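Local coordinates for HemO (Neisseria meningitidis, PDB 1J77), which binds heme and is probably a heme oxygenase that opens the porphyrin ring oxidatively, at residues L46-V51 against A182-V187. Sequence-based numbering, arbitrary orientation.
With HEM (protoporphyrin IX containing Fe), chain B.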
loop_
_atom_site.group_PDB
_atom_site.type_symbol
_atom_site.label_atom_id
_atom_site.label_comp_id
_atom_site.label_asym_id
_atom_site.label_seq_id
_atom_site.Cartn_x
_atom_site.Cartn_y
_atom_site.Cartn_z
ATOM N N LEU A 46 12.014 0.632 2.145
ATOM C CA LEU A 46 11.350 0.993 3.388
ATOM C C LEU A 46 10.970 2.476 3.395
ATOM O O LEU A 46 9.913 2.848 3.967
ATOM C CB LEU A 46 12.279 0.672 4.568
ATOM C CG LEU A 46 12.444 -0.793 4.986
ATOM C CD1 LEU A 46 13.316 -0.873 6.236
ATOM C CD2 LEU A 46 11.208 -1.561 5.213
ATOM N N LYS A 47 11.812 3.346 2.855
ATOM C CA LYS A 47 11.519 4.793 2.776
ATOM C C LYS A 47 10.243 5.033 1.939
ATOM O O LYS A 47 9.319 5.752 2.363
ATOM C CB LYS A 47 12.737 5.629 2.316
ATOM C CG LYS A 47 13.806 5.679 3.349
ATOM C CD LYS A 47 15.032 6.262 2.775
ATOM C CE LYS A 47 16.151 6.278 3.837
ATOM N NZ LYS A 47 17.353 6.984 3.294
ATOM N N LEU A 48 10.163 4.390 0.789
ATOM C CA LEU A 48 9.012 4.457 -0.071
ATOM C C LEU A 48 7.749 3.972 0.674
ATOM O O LEU A 48 6.722 4.670 0.670
ATOM C CB LEU A 48 9.274 3.657 -1.348
ATOM C CG LEU A 48 8.057 3.046 -2.051
ATOM C CD1 LEU A 48 7.252 4.167 -2.640
ATOM C CD2 LEU A 48 8.566 2.026 -3.117
ATOM N N GLN A 49 7.847 2.813 1.329
ATOM C CA GLN A 49 6.743 2.267 2.091
ATOM C C GLN A 49 6.339 3.254 3.201
ATOM O O GLN A 49 5.143 3.424 3.479
ATOM C CB GLN A 49 7.115 0.892 2.697
ATOM C CG GLN A 49 7.376 -0.228 1.696
ATOM C CD GLN A 49 6.099 -0.832 1.194
ATOM O OE1 GLN A 49 5.688 -1.927 1.630
ATOM N NE2 GLN A 49 5.448 -0.143 0.256
ATOM N N SER A 50 7.314 3.890 3.842
ATOM C CA SER A 50 7.011 4.880 4.921
ATOM C C SER A 50 6.146 6.024 4.449
ATOM O O SER A 50 5.164 6.420 5.133
ATOM C CB SER A 50 8.302 5.479 5.536
ATOM O OG SER A 50 7.949 6.400 6.561
ATOM N N VAL A 51 6.458 6.566 3.298
ATOM C CA VAL A 51 5.741 7.697 2.755
ATOM C C VAL A 51 4.333 7.294 2.397
ATOM O O VAL A 51 3.346 8.008 2.703
ATOM C CB VAL A 51 6.452 8.299 1.511
ATOM C CG1 VAL A 51 5.647 9.413 0.861
ATOM C CG2 VAL A 51 7.791 8.805 1.905
ATOM N N ALA A 182 -0.858 5.767 -8.495
ATOM C CA ALA A 182 0.022 6.681 -9.198
ATOM C C ALA A 182 0.982 7.372 -8.270
ATOM O O ALA A 182 2.142 7.540 -8.588
ATOM C CB ALA A 182 -0.759 7.692 -9.950
ATOM N N PHE A 183 0.493 7.793 -7.105
ATOM C CA PHE A 183 1.342 8.397 -6.093
ATOM C C PHE A 183 2.441 7.427 -5.617
ATOM O O PHE A 183 3.585 7.828 -5.476
ATOM C CB PHE A 183 0.497 8.902 -4.918
ATOM C CG PHE A 183 1.311 9.482 -3.768
ATOM C CD1 PHE A 183 2.032 10.654 -3.941
ATOM C CD2 PHE A 183 1.440 8.808 -2.569
ATOM C CE1 PHE A 183 2.749 11.166 -2.939
ATOM C CE2 PHE A 183 2.187 9.355 -1.537
ATOM C CZ PHE A 183 2.844 10.528 -1.754
ATOM N N TYR A 184 2.102 6.171 -5.383
ATOM C CA TYR A 184 3.108 5.186 -5.042
ATOM C C TYR A 184 4.260 5.180 -6.023
ATOM O O TYR A 184 5.417 5.192 -5.598
ATOM C CB TYR A 184 2.523 3.799 -4.913
ATOM C CG TYR A 184 3.440 2.782 -4.230
ATOM C CD1 TYR A 184 3.449 2.583 -2.873
ATOM C CD2 TYR A 184 4.328 2.025 -4.952
ATOM C CE1 TYR A 184 4.296 1.679 -2.259
ATOM C CE2 TYR A 184 5.166 1.117 -4.349
ATOM C CZ TYR A 184 5.129 0.909 -3.030
ATOM O OH TYR A 184 5.991 0.033 -2.432
ATOM N N LYS A 185 3.961 5.219 -7.312
ATOM C CA LYS A 185 5.038 5.227 -8.289
ATOM C C LYS A 185 5.795 6.558 -8.315
ATOM O O LYS A 185 6.992 6.553 -8.550
ATOM C CB LYS A 185 4.512 4.908 -9.675
ATOM C CG LYS A 185 3.946 3.487 -9.802
ATOM C CD LYS A 185 3.701 2.986 -11.243
ATOM C CE LYS A 185 2.510 3.608 -11.858
ATOM N NZ LYS A 185 2.328 3.183 -13.300
ATOM N N VAL A 186 5.127 7.690 -8.125
ATOM C CA VAL A 186 5.844 8.977 -8.035
ATOM C C VAL A 186 6.882 8.887 -6.906
ATOM O O VAL A 186 8.075 9.247 -7.109
ATOM C CB VAL A 186 4.884 10.169 -7.749
ATOM C CG1 VAL A 186 5.667 11.412 -7.286
ATOM C CG2 VAL A 186 3.998 10.438 -8.942
ATOM N N VAL A 187 6.492 8.408 -5.741
ATOM C CA VAL A 187 7.398 8.268 -4.617
ATOM C C VAL A 187 8.560 7.291 -4.918
ATOM O O VAL A 187 9.721 7.564 -4.580
ATOM C CB VAL A 187 6.652 7.889 -3.315
ATOM C CG1 VAL A 187 7.620 7.687 -2.198
ATOM C CG2 VAL A 187 5.616 8.955 -2.996
HETATM C CHA HEM B . -3.275 -7.813 -4.458
HETATM C CHB HEM B . 1.292 -8.938 -5.607
HETATM C CHC HEM B . 2.668 -4.384 -4.525
HETATM C CHD HEM B . -2.001 -3.154 -3.846
HETATM C C1A HEM B . -2.146 -8.531 -4.767
HETATM C C2A HEM B . -2.065 -9.999 -4.939
HETATM C C3A HEM B . -0.800 -10.273 -5.253
HETATM C C4A HEM B . -0.036 -9.035 -5.311
HETATM C CMA HEM B . -0.227 -11.686 -5.531
HETATM C CAA HEM B . -3.171 -11.075 -4.738
HETATM C CBA HEM B . -3.056 -11.631 -3.319
HETATM C CGA HEM B . -4.191 -12.581 -2.986
HETATM O O1A HEM B . -5.243 -12.526 -3.687
HETATM O O2A HEM B . -4.015 -13.397 -2.031
HETATM C C1B HEM B . 2.078 -7.813 -5.412
HETATM C C2B HEM B . 3.505 -7.762 -5.577
HETATM C C3B HEM B . 3.900 -6.484 -5.311
HETATM C C4B HEM B . 2.714 -5.736 -4.900
HETATM C CMB HEM B . 4.323 -9.010 -5.995
HETATM C CAB HEM B . 5.322 -5.920 -5.292
HETATM C CBB HEM B . 6.248 -6.341 -6.148
HETATM C C1C HEM B . 1.534 -3.689 -4.196
HETATM C C2C HEM B . 1.487 -2.310 -3.713
HETATM C C3C HEM B . 0.196 -1.965 -3.591
HETATM C C4C HEM B . -0.628 -3.109 -3.867
HETATM C CMC HEM B . 2.731 -1.424 -3.551
HETATM C CAC HEM B . -0.392 -0.631 -3.151
HETATM C CBC HEM B . 0.348 0.471 -3.221
HETATM C C1D HEM B . -2.724 -4.299 -3.966
HETATM C C2D HEM B . -4.158 -4.318 -3.835
HETATM C C3D HEM B . -4.570 -5.741 -4.043
HETATM C C4D HEM B . -3.332 -6.448 -4.263
HETATM C CMD HEM B . -5.048 -3.104 -3.558
HETATM C CAD HEM B . -5.967 -6.355 -3.954
HETATM C CBD HEM B . -6.509 -6.771 -5.289
HETATM C CGD HEM B . -7.919 -7.235 -5.002
HETATM O O1D HEM B . -8.828 -6.371 -5.004
HETATM O O2D HEM B . -8.136 -8.476 -4.836
HETATM N NA HEM B . -0.897 -8.000 -4.989
HETATM N NB HEM B . 1.626 -6.555 -5.041
HETATM N NC HEM B . 0.241 -4.120 -4.251
HETATM N ND HEM B . -2.228 -5.583 -4.230
HETATM FE FE HEM B . -0.345 -6.051 -4.734
HETATM O O HOH W 1 -0.111 -6.406 -2.829
#
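Y184 and L48 meet inside the all-helical heme oxygenase fold, where segments 46-51 and 182-187, on helices 39-60 and 167-192, run roughly antiparallel. Y184 belongs to the heme pocket. Its CG stands anti to the backbone N (chi1 -166°), which carries the ring out from its own helix between L48 and the heme. From CB outward, CG and CD1 lie near heme CBC. CD2, CE1 and CE2 come next, and all three pass close to the heme methyl CMC. CZ meets the same methyl at 3.4 Å, and CMC covers one face, off toward the rim. At the tip, Y184 OH lies 3.3 Å from L48 CD2. L48 CD1 sits over the centre of the opposite face in a CH-pi contact, 3.9 Å from the ring centroid and 11° off the normal. The ring is thus held between the L48 methyl and the heme methyl CMC. F52 adds an edge-to-face ring contact.

The same L48 CD1 also touches V187 CG1 at 3.6 Å. V51 CG1 lies 3.9 Å from V187 CG2 and reaches F183 CZ. Q49 is bent at chi2, and its OE1 is hydrogen-bonded to H141. Its amide is turned 87° from the tyrosine ring. At the ring edge, Q49 NE2 lies 2.7 Å from Y184 OH, but the angle is too poor for a hydrogen bond.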